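Local coordinates for StAR-related lipid transfer protein 5 (PDB 2R55) that probably binds cholesterol or other sterols and may carry them, or other lipids, through the cell as a START-domain transfer protein, at residues Q37-T42 / F177-P182; S57-V62 / G66-G71; T192-D197 / T216-N221. All coordinates share one frame; numbering follows the deposited sequence.

How the contacts relate
All three contacts lie in one START domain and reach its single curved sheet. Along the chain, contact 1 runs from helix 21-40 to strand 167-180 and so encloses contact 2, the hairpin of strands 54-60 and 67-75; contact 3, between strand 188-197 and helix 204-227, follows. The centres of contacts 2 and 3 are about 11 Å apart, and each is about 16 Å from that of contact 1. Strand 188-197 runs between strands 67-75 and 167-180, with backbone hydrogen bonds from Gly71 and Tyr69 to its Thr192 and Phe194. The N-terminal helix packs on one face of the sheet, the C-terminal helix on the other; the START lipid pocket lies between sheet and C-terminal helix, probably beside contact 3.

Contact 1. Residues Q37-T42 / F177-P182; sequences QYRRDT and FCEPLP
One face of the Phe177 ring receives CB of Arg39, and the guanidinium edge of the same arginine meets the carboxylate of Glu179. These two neighbouring interactions join the end of the N-terminal helix of the START domain to the sheet it packs on, at strand 167-180. Phe177 and Glu179, two residues apart with Cys178 turned the other way between them, both point toward the helix. CB of Arg39 lies 4.2 Å from the centroid of the Phe177 ring, a CH-pi contact displaced toward the rim at CE1 and CZ. With CG anti to the backbone N (chi1 173°), the arginine sets out toward the strand, and a bend at chi2 turns it to Glu179. The salt bridge is side-on and bidentate, the guanidinium and carboxylate planes only 27° apart. Arg39 NE reaches Glu179 OE2 at 2.7 Å, on the syn side but somewhat out of the carboxylate plane. Asn189 of the adjacent strand adds a weak hydrogen bond to OE1, while Val191 and Arg70 also touch the arginine side chain. The straighter arm of the grip runs from Arg39 NH2 to the syn lone pair of Glu179 OE1, 3.0 Å long, with an N-H...O angle of 176°.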
loop_
_atom_site.group_PDB
_atom_site.type_symbol
_atom_site.label_atom_id
_atom_site.label_comp_id
_atom_site.label_asym_id
_atom_site.label_seq_id
_atom_site.Cartn_x
_atom_site.Cartn_y
_atom_site.Cartn_z
ATOM N N GLN A 37 7.350 2.012 -12.926
ATOM C CA GLN A 37 8.133 0.940 -13.513
ATOM C C GLN A 37 7.676 -0.434 -13.001
ATOM O O GLN A 37 7.587 -1.382 -13.789
ATOM C CB GLN A 37 9.648 1.189 -13.360
ATOM C CG GLN A 37 10.470 1.045 -14.686
ATOM C CD GLN A 37 9.894 1.861 -15.870
ATOM O OE1 GLN A 37 9.219 2.892 -15.682
ATOM N NE2 GLN A 37 10.167 1.397 -17.098
ATOM N N TYR A 38 7.314 -0.527 -11.717
ATOM C CA TYR A 38 6.742 -1.762 -11.170
ATOM C C TYR A 38 5.430 -2.143 -11.877
ATOM O O TYR A 38 5.078 -3.315 -11.930
ATOM C CB TYR A 38 6.388 -1.650 -9.678
ATOM C CG TYR A 38 7.477 -1.319 -8.677
ATOM C CD1 TYR A 38 8.815 -1.560 -8.940
ATOM C CD2 TYR A 38 7.139 -0.798 -7.436
ATOM C CE1 TYR A 38 9.791 -1.252 -7.997
ATOM C CE2 TYR A 38 8.095 -0.490 -6.509
ATOM C CZ TYR A 38 9.423 -0.724 -6.792
ATOM O OH TYR A 38 10.375 -0.416 -5.858
ATOM N N ARG A 39 4.688 -1.159 -12.371
ATOM C CA ARG A 39 3.389 -1.430 -12.946
ATOM C C ARG A 39 3.558 -1.983 -14.354
ATOM O O ARG A 39 2.791 -2.849 -14.805
ATOM C CB ARG A 39 2.537 -0.157 -12.951
ATOM C CG ARG A 39 1.199 -0.251 -13.686
ATOM C CD ARG A 39 0.365 -1.402 -13.191
ATOM N NE ARG A 39 -0.900 -1.525 -13.913
ATOM C CZ ARG A 39 -1.099 -2.303 -14.976
ATOM N NH1 ARG A 39 -0.113 -3.057 -15.453
ATOM N NH2 ARG A 39 -2.298 -2.333 -15.538
ATOM N N ARG A 40 4.575 -1.487 -15.046
ATOM C CA ARG A 40 4.801 -1.860 -16.427
ATOM C C ARG A 40 5.590 -3.152 -16.517
ATOM O O ARG A 40 5.315 -3.971 -17.377
ATOM C CB ARG A 40 5.504 -0.738 -17.162
ATOM C CG ARG A 40 4.668 0.524 -17.215
ATOM C CD ARG A 40 5.511 1.768 -17.547
ATOM N NE ARG A 40 4.605 2.817 -17.996
ATOM C CZ ARG A 40 4.952 4.059 -18.320
ATOM N NH1 ARG A 40 4.013 4.908 -18.736
ATOM N NH2 ARG A 40 6.216 4.461 -18.224
ATOM N N ASP A 41 6.548 -3.353 -15.618
ATOM C CA ASP A 41 7.441 -4.501 -15.734
ATOM C C ASP A 41 6.653 -5.803 -15.746
ATOM O O ASP A 41 5.708 -5.978 -14.970
ATOM C CB ASP A 41 8.446 -4.555 -14.579
ATOM C CG ASP A 41 9.506 -3.469 -14.645
ATOM O OD1 ASP A 41 9.813 -2.928 -15.742
ATOM O OD2 ASP A 41 10.077 -3.172 -13.571
ATOM N N THR A 42 7.055 -6.726 -16.609
ATOM C CA THR A 42 6.456 -8.052 -16.592
ATOM C C THR A 42 7.481 -9.121 -16.181
ATOM O O THR A 42 7.146 -10.297 -16.025
ATOM C CB THR A 42 5.765 -8.389 -17.935
ATOM O OG1 THR A 42 6.713 -8.283 -19.000
ATOM C CG2 THR A 42 4.581 -7.436 -18.192
ATOM N N PHE A 177 -2.448 1.709 -7.755
ATOM C CA PHE A 177 -2.913 2.286 -9.014
ATOM C C PHE A 177 -4.428 2.049 -9.190
ATOM O O PHE A 177 -4.894 0.900 -9.211
ATOM C CB PHE A 177 -2.142 1.683 -10.189
ATOM C CG PHE A 177 -0.714 2.139 -10.284
ATOM C CD1 PHE A 177 0.298 1.452 -9.617
ATOM C CD2 PHE A 177 -0.373 3.249 -11.060
ATOM C CE1 PHE A 177 1.646 1.860 -9.716
ATOM C CE2 PHE A 177 0.959 3.671 -11.160
ATOM C CZ PHE A 177 1.980 2.966 -10.474
ATOM N N CYS A 178 -5.193 3.131 -9.278
ATOM C CA CYS A 178 -6.630 3.046 -9.569
ATOM C C CYS A 178 -6.862 3.431 -11.030
ATOM O O CYS A 178 -6.741 4.602 -11.375
ATOM C CB CYS A 178 -7.417 3.993 -8.661
ATOM S SG CYS A 178 -7.320 3.685 -6.883
ATOM N N GLU A 179 -7.183 2.449 -11.876
ATOM C CA GLU A 179 -7.210 2.657 -13.342
ATOM C C GLU A 179 -8.606 2.469 -13.926
ATOM O O GLU A 179 -9.178 1.386 -13.818
ATOM C CB GLU A 179 -6.220 1.726 -14.081
ATOM C CG GLU A 179 -4.869 1.502 -13.363
ATOM C CD GLU A 179 -4.008 0.382 -13.979
ATOM O OE1 GLU A 179 -4.551 -0.606 -14.527
ATOM O OE2 GLU A 179 -2.772 0.487 -13.907
ATOM N N PRO A 180 -9.146 3.520 -14.571
ATOM C CA PRO A 180 -10.473 3.445 -15.200
ATOM C C PRO A 180 -10.455 2.498 -16.404
ATOM O O PRO A 180 -9.397 2.308 -17.024
ATOM C CB PRO A 180 -10.730 4.886 -15.643
ATOM C CG PRO A 180 -9.352 5.458 -15.850
ATOM C CD PRO A 180 -8.518 4.840 -14.765
ATOM N N LEU A 181 -11.617 1.912 -16.708
ATOM C CA LEU A 181 -11.740 0.846 -17.705
ATOM C C LEU A 181 -12.768 1.188 -18.762
ATOM O O LEU A 181 -13.894 1.541 -18.420
ATOM C CB LEU A 181 -12.141 -0.468 -17.031
ATOM C CG LEU A 181 -11.076 -1.536 -16.771
ATOM C CD1 LEU A 181 -9.749 -0.940 -16.331
ATOM C CD2 LEU A 181 -11.592 -2.538 -15.758
ATOM N N PRO A 182 -12.390 1.078 -20.055
ATOM C CA PRO A 182 -13.309 1.404 -21.139
ATOM C C PRO A 182 -14.138 0.192 -21.533
ATOM O O PRO A 182 -15.351 0.358 -21.839
ATOM C CB PRO A 182 -12.375 1.800 -22.291
ATOM C CG PRO A 182 -10.969 1.420 -21.858
ATOM C CD PRO A 182 -11.082 0.645 -20.574
#

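Contact 2. Residues S57-V62 / G66-G71; sequences SWRPSV and GNLYRG
Trp58 and Asn67 meet at a slant, with the indole and amide planes 51° apart. The amide oxygen OD1 of Asn67 lies 3.5 Å from CZ3 of Trp58, at the six-membered end of the indole. Trp58 and Tyr69 share a face of the sheet, where CB of Trp58 packs 3.6 Å from CE2 of Tyr69. The tryptophan CG sits between its own backbone N and carbonyl carbon (chi1 67°), which swings the indole along the strand toward Asn67 and leaves CB to meet the tyrosine. Helix 204-227 packs against Asn67 and Tyr69, whose ring meets Phe211, whereas Trp58 lies beside Lys46 and Cys48 of the neighbouring strand. Strands 54-60 and 67-75 form an antiparallel beta hairpin in the START sheet. Arg59 and Leu68 form a hydrogen-bonded pair, linked by Leu68 N to Arg59 O at 2.8 Å and by Arg59 N to Leu68 O at 3.0 Å. Ser57 and Arg70 form another, and Ser61 N, bonded to Gly66 O, continues the link toward the turn. On the face opposite Trp58, the side chains of Arg59 and Leu68 run side by side in the same direction, Arg59 NE coming 4.1 Å from Leu68 CD2. The extended Arg59 reaches the carbonyl of Ala43 and the Trp45 ring, the latter in a cation-pi contact. CD of Arg70 passes 3.7 Å from OG of Ser57 before the arginine guanidinium reaches a salt bridge with Glu72.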
loop_
_atom_site.group_PDB
_atom_site.type_symbol
_atom_site.label_atom_id
_atom_site.label_comp_id
_atom_site.label_asym_id
_atom_site.label_seq_id
_atom_site.Cartn_x
_atom_site.Cartn_y
_atom_site.Cartn_z
ATOM N N SER A 57 1.533 -11.936 -7.097
ATOM C CA SER A 57 2.840 -12.458 -7.436
ATOM C C SER A 57 3.872 -11.635 -6.694
ATOM O O SER A 57 3.527 -10.621 -6.082
ATOM C CB SER A 57 3.069 -12.383 -8.944
ATOM O OG SER A 57 2.638 -11.140 -9.463
ATOM N N TRP A 58 5.128 -12.067 -6.735
ATOM C CA TRP A 58 6.172 -11.416 -5.979
ATOM C C TRP A 58 7.432 -11.358 -6.826
ATOM O O TRP A 58 7.484 -11.950 -7.920
ATOM C CB TRP A 58 6.433 -12.159 -4.650
ATOM C CG TRP A 58 7.015 -13.516 -4.873
ATOM C CD1 TRP A 58 6.332 -14.661 -5.175
ATOM C CD2 TRP A 58 8.404 -13.865 -4.870
ATOM N NE1 TRP A 58 7.207 -15.702 -5.359
ATOM C CE2 TRP A 58 8.488 -15.244 -5.178
ATOM C CE3 TRP A 58 9.587 -13.151 -4.633
ATOM C CZ2 TRP A 58 9.717 -15.928 -5.250
ATOM C CZ3 TRP A 58 10.815 -13.835 -4.711
ATOM C CH2 TRP A 58 10.862 -15.208 -5.015
ATOM N N ARG A 59 8.429 -10.618 -6.333
ATOM C CA ARG A 59 9.796 -10.703 -6.827
ATOM C C ARG A 59 10.761 -10.103 -5.808
ATOM O O ARG A 59 10.341 -9.317 -4.967
ATOM C CB ARG A 59 9.945 -10.029 -8.198
ATOM C CG ARG A 59 10.166 -8.542 -8.148
ATOM C CD ARG A 59 9.980 -7.951 -9.510
ATOM N NE ARG A 59 10.354 -6.546 -9.521
ATOM C CZ ARG A 59 10.360 -5.797 -10.618
ATOM N NH1 ARG A 59 10.011 -6.335 -11.782
ATOM N NH2 ARG A 59 10.700 -4.517 -10.546
ATOM N N PRO A 60 12.059 -10.452 -5.896
ATOM C CA PRO A 60 13.011 -9.830 -4.970
ATOM C C PRO A 60 12.994 -8.306 -5.122
ATOM O O PRO A 60 13.036 -7.798 -6.235
ATOM C CB PRO A 60 14.375 -10.380 -5.426
ATOM C CG PRO A 60 14.066 -11.587 -6.221
ATOM C CD PRO A 60 12.723 -11.375 -6.838
ATOM N N SER A 61 12.878 -7.604 -4.005
ATOM C CA SER A 61 13.045 -6.165 -3.949
ATOM C C SER A 61 14.496 -5.846 -4.188
ATOM O O SER A 61 15.357 -6.656 -3.822
ATOM C CB SER A 61 12.683 -5.681 -2.558
ATOM O OG SER A 61 13.419 -4.526 -2.210
ATOM N N VAL A 62 14.766 -4.699 -4.819
ATOM C CA VAL A 62 16.131 -4.149 -4.876
ATOM C C VAL A 62 16.339 -3.101 -3.752
ATOM O O VAL A 62 17.434 -2.587 -3.575
ATOM C CB VAL A 62 16.521 -3.558 -6.292
ATOM C CG1 VAL A 62 16.401 -4.612 -7.381
ATOM C CG2 VAL A 62 15.685 -2.335 -6.646
ATOM N N GLY A 66 14.301 -8.346 1.477
ATOM C CA GLY A 66 13.016 -9.011 1.186
ATOM C C GLY A 66 12.408 -8.886 -0.212
ATOM O O GLY A 66 13.119 -8.746 -1.220
ATOM N N ASN A 67 11.077 -8.945 -0.276
ATOM C CA ASN A 67 10.381 -9.014 -1.553
ATOM C C ASN A 67 9.448 -7.838 -1.831
ATOM O O ASN A 67 9.094 -7.082 -0.925
ATOM C CB ASN A 67 9.591 -10.317 -1.644
ATOM C CG ASN A 67 10.465 -11.563 -1.466
ATOM O OD1 ASN A 67 11.544 -11.695 -2.052
ATOM N ND2 ASN A 67 9.976 -12.497 -0.673
ATOM N N LEU A 68 9.044 -7.703 -3.092
ATOM C CA LEU A 68 7.992 -6.781 -3.489
ATOM C C LEU A 68 6.824 -7.610 -3.973
ATOM O O LEU A 68 7.018 -8.556 -4.738
ATOM C CB LEU A 68 8.504 -5.856 -4.602
ATOM C CG LEU A 68 7.591 -5.025 -5.509
ATOM C CD1 LEU A 68 6.827 -3.950 -4.742
ATOM C CD2 LEU A 68 8.398 -4.391 -6.675
ATOM N N TYR A 69 5.617 -7.239 -3.546
ATOM C CA TYR A 69 4.388 -7.982 -3.840
ATOM C C TYR A 69 3.450 -7.169 -4.727
ATOM O O TYR A 69 3.298 -5.954 -4.534
ATOM C CB TYR A 69 3.671 -8.392 -2.534
ATOM C CG TYR A 69 4.400 -9.481 -1.788
ATOM C CD1 TYR A 69 5.356 -9.173 -0.816
ATOM C CD2 TYR A 69 4.162 -10.823 -2.076
ATOM C CE1 TYR A 69 6.059 -10.186 -0.143
ATOM C CE2 TYR A 69 4.853 -11.844 -1.408
ATOM C CZ TYR A 69 5.797 -11.516 -0.448
ATOM O OH TYR A 69 6.477 -12.518 0.190
ATOM N N ARG A 70 2.816 -7.848 -5.684
ATOM C CA ARG A 70 1.987 -7.213 -6.677
ATOM C C ARG A 70 0.609 -7.868 -6.694
ATOM O O ARG A 70 0.479 -9.077 -6.935
ATOM C CB ARG A 70 2.654 -7.356 -8.041
ATOM C CG ARG A 70 1.843 -6.842 -9.254
ATOM C CD ARG A 70 2.246 -7.599 -10.496
ATOM N NE ARG A 70 2.001 -6.849 -11.719
ATOM C CZ ARG A 70 0.821 -6.771 -12.332
ATOM N NH1 ARG A 70 -0.255 -7.382 -11.825
ATOM N NH2 ARG A 70 0.709 -6.057 -13.446
ATOM N N GLY A 71 -0.406 -7.058 -6.419
ATOM C CA GLY A 71 -1.791 -7.491 -6.474
ATOM C C GLY A 71 -2.476 -6.901 -7.694
ATOM O O GLY A 71 -2.305 -5.719 -8.003
#

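Contact 3. Residues T192-D197 / T216-N221; sequences TFFHTD and TRFYAN
The hydroxyl OH of Tyr219 is hydrogen-bonded to the backbone carbonyl of Leu190, and beside it lies Thr192, whose OG1 makes at most a weak bond to it. The contact sets the C-terminal helix of the START domain, helix 204-227, against strand 188-197, in the helix-grip fold, in which the curved sheet wraps round this helix. The axes of 192-194 and 216-221 come no closer than 11.2 Å, a gap filled by side chains. Tyr219 and Thr192 approach from opposite directions: OG1 stands near the plane of the tyrosine ring at its edge, while CG2 also touches Phe218, 3.7 Å from CE2. This methyl, anti to its own carbonyl carbon, meets both the Phe218 ring and the tyrosine hydroxyl. A phenylalanine in place of Tyr219 would probably leave the Leu190 carbonyl without this hydroxyl partner and weaken the tie between helix and strand. Phe194, two residues farther along the strand, presents its edge to the face of Phe218 in a T-shaped pair, with centroids 5.4 Å apart and planes at 77°. Met215, one turn back along the helix, touches both Thr192 and Phe194. CZ of Phe194 leads, over the rim of the Phe218 ring and 3.9 Å from its CD1.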
loop_
_atom_site.group_PDB
_atom_site.type_symbol
_atom_site.label_atom_id
_atom_site.label_comp_id
_atom_site.label_asym_id
_atom_site.label_seq_id
_atom_site.Cartn_x
_atom_site.Cartn_y
_atom_site.Cartn_z
ATOM N N THR A 192 -1.896 -3.094 -6.880
ATOM C CA THR A 192 -1.309 -2.609 -5.644
ATOM C C THR A 192 0.015 -3.301 -5.394
ATOM O O THR A 192 0.172 -4.497 -5.689
ATOM C CB THR A 192 -2.184 -2.893 -4.415
ATOM O OG1 THR A 192 -2.232 -4.305 -4.187
ATOM C CG2 THR A 192 -3.600 -2.359 -4.569
ATOM N N PHE A 193 0.955 -2.549 -4.815
ATOM C CA PHE A 193 2.243 -3.087 -4.445
ATOM C C PHE A 193 2.480 -2.930 -2.961
ATOM O O PHE A 193 2.390 -1.828 -2.427
ATOM C CB PHE A 193 3.350 -2.398 -5.237
ATOM C CG PHE A 193 3.219 -2.581 -6.699
ATOM C CD1 PHE A 193 3.693 -3.728 -7.305
ATOM C CD2 PHE A 193 2.568 -1.631 -7.469
ATOM C CE1 PHE A 193 3.544 -3.911 -8.657
ATOM C CE2 PHE A 193 2.415 -1.813 -8.828
ATOM C CZ PHE A 193 2.909 -2.953 -9.425
ATOM N N PHE A 194 2.773 -4.054 -2.310
ATOM C CA PHE A 194 3.210 -4.084 -0.920
ATOM C C PHE A 194 4.707 -4.280 -0.935
ATOM O O PHE A 194 5.210 -5.195 -1.591
ATOM C CB PHE A 194 2.533 -5.243 -0.196
ATOM C CG PHE A 194 1.113 -4.968 0.171
ATOM C CD1 PHE A 194 0.498 -3.773 -0.207
ATOM C CD2 PHE A 194 0.374 -5.908 0.860
ATOM C CE1 PHE A 194 -0.824 -3.519 0.141
ATOM C CE2 PHE A 194 -0.949 -5.654 1.204
ATOM C CZ PHE A 194 -1.543 -4.464 0.844
ATOM N N HIS A 195 5.425 -3.414 -0.239
ATOM C CA HIS A 195 6.880 -3.398 -0.329
ATOM C C HIS A 195 7.404 -3.175 1.051
ATOM O O HIS A 195 8.108 -2.203 1.324
ATOM C CB HIS A 195 7.315 -2.236 -1.205
ATOM C CG HIS A 195 8.620 -2.454 -1.901
ATOM N ND1 HIS A 195 9.017 -1.687 -2.972
ATOM C CD2 HIS A 195 9.609 -3.356 -1.695
ATOM C CE1 HIS A 195 10.201 -2.101 -3.386
ATOM N NE2 HIS A 195 10.581 -3.112 -2.629
ATOM N N THR A 196 7.041 -4.081 1.935
ATOM C CA THR A 196 7.087 -3.793 3.355
ATOM C C THR A 196 8.255 -4.465 4.009
ATOM O O THR A 196 8.518 -5.633 3.748
ATOM C CB THR A 196 5.817 -4.291 3.983
ATOM O OG1 THR A 196 4.735 -3.529 3.446
ATOM C CG2 THR A 196 5.854 -4.161 5.506
ATOM N N ASP A 197 8.961 -3.717 4.845
ATOM C CA ASP A 197 9.934 -4.327 5.748
ATOM C C ASP A 197 9.339 -4.350 7.144
ATOM O O ASP A 197 9.332 -3.345 7.860
ATOM C CB ASP A 197 11.250 -3.562 5.754
ATOM C CG ASP A 197 12.290 -4.212 6.625
ATOM O OD1 ASP A 197 12.092 -5.368 7.054
ATOM O OD2 ASP A 197 13.329 -3.571 6.884
ATOM N N THR A 216 -4.458 -10.935 -0.723
ATOM C CA THR A 216 -5.757 -11.522 -1.104
ATOM C C THR A 216 -6.906 -11.110 -0.160
ATOM O O THR A 216 -8.052 -10.950 -0.595
ATOM C CB THR A 216 -5.709 -13.053 -1.152
ATOM O OG1 THR A 216 -5.427 -13.561 0.161
ATOM C CG2 THR A 216 -4.655 -13.525 -2.143
ATOM N N ARG A 217 -6.569 -10.941 1.115
ATOM C CA ARG A 217 -7.478 -10.428 2.134
ATOM C C ARG A 217 -7.748 -8.938 1.967
ATOM O O ARG A 217 -8.854 -8.460 2.247
ATOM C CB ARG A 217 -6.891 -10.682 3.538
ATOM C CG ARG A 217 -7.408 -11.934 4.210
ATOM C CD ARG A 217 -6.306 -12.677 4.975
ATOM N NE ARG A 217 -6.875 -13.523 6.036
ATOM C CZ ARG A 217 -7.552 -14.654 5.827
ATOM N NH1 ARG A 217 -7.747 -15.119 4.587
ATOM N NH2 ARG A 217 -8.039 -15.323 6.862
ATOM N N PHE A 218 -6.717 -8.209 1.542
ATOM C CA PHE A 218 -6.820 -6.774 1.289
ATOM C C PHE A 218 -7.909 -6.511 0.231
ATOM O O PHE A 218 -8.807 -5.681 0.433
ATOM C CB PHE A 218 -5.453 -6.236 0.878
ATOM C CG PHE A 218 -5.460 -4.821 0.355
ATOM C CD1 PHE A 218 -5.341 -3.737 1.222
ATOM C CD2 PHE A 218 -5.519 -4.572 -1.018
ATOM C CE1 PHE A 218 -5.313 -2.421 0.712
ATOM C CE2 PHE A 218 -5.510 -3.269 -1.513
ATOM C CZ PHE A 218 -5.404 -2.195 -0.650
ATOM N N TYR A 219 -7.852 -7.262 -0.866
ATOM C CA TYR A 219 -8.816 -7.105 -1.952
ATOM C C TYR A 219 -10.184 -7.605 -1.553
ATOM O O TYR A 219 -11.196 -6.975 -1.882
ATOM C CB TYR A 219 -8.347 -7.807 -3.236
ATOM C CG TYR A 219 -7.358 -7.012 -4.051
ATOM C CD1 TYR A 219 -6.020 -6.908 -3.658
ATOM C CD2 TYR A 219 -7.755 -6.380 -5.231
ATOM C CE1 TYR A 219 -5.123 -6.186 -4.401
ATOM C CE2 TYR A 219 -6.856 -5.661 -5.987
ATOM C CZ TYR A 219 -5.539 -5.567 -5.570
ATOM O OH TYR A 219 -4.646 -4.839 -6.331
ATOM N N ALA A 220 -10.219 -8.745 -0.871
ATOM C CA ALA A 220 -11.477 -9.236 -0.317
ATOM C C ALA A 220 -12.161 -8.124 0.492
ATOM O O ALA A 220 -13.330 -7.835 0.275
ATOM C CB ALA A 220 -11.255 -10.486 0.526
ATOM N N ASN A 221 -11.414 -7.475 1.385
ATOM C CA ASN A 221 -11.942 -6.385 2.224
ATOM C C ASN A 221 -12.371 -5.187 1.405
ATOM O O ASN A 221 -13.500 -4.718 1.523
ATOM C CB ASN A 221 -10.902 -5.919 3.256
ATOM C CG ASN A 221 -10.800 -6.831 4.457
ATOM O OD1 ASN A 221 -11.621 -7.732 4.657
ATOM N ND2 ASN A 221 -9.779 -6.595 5.281
#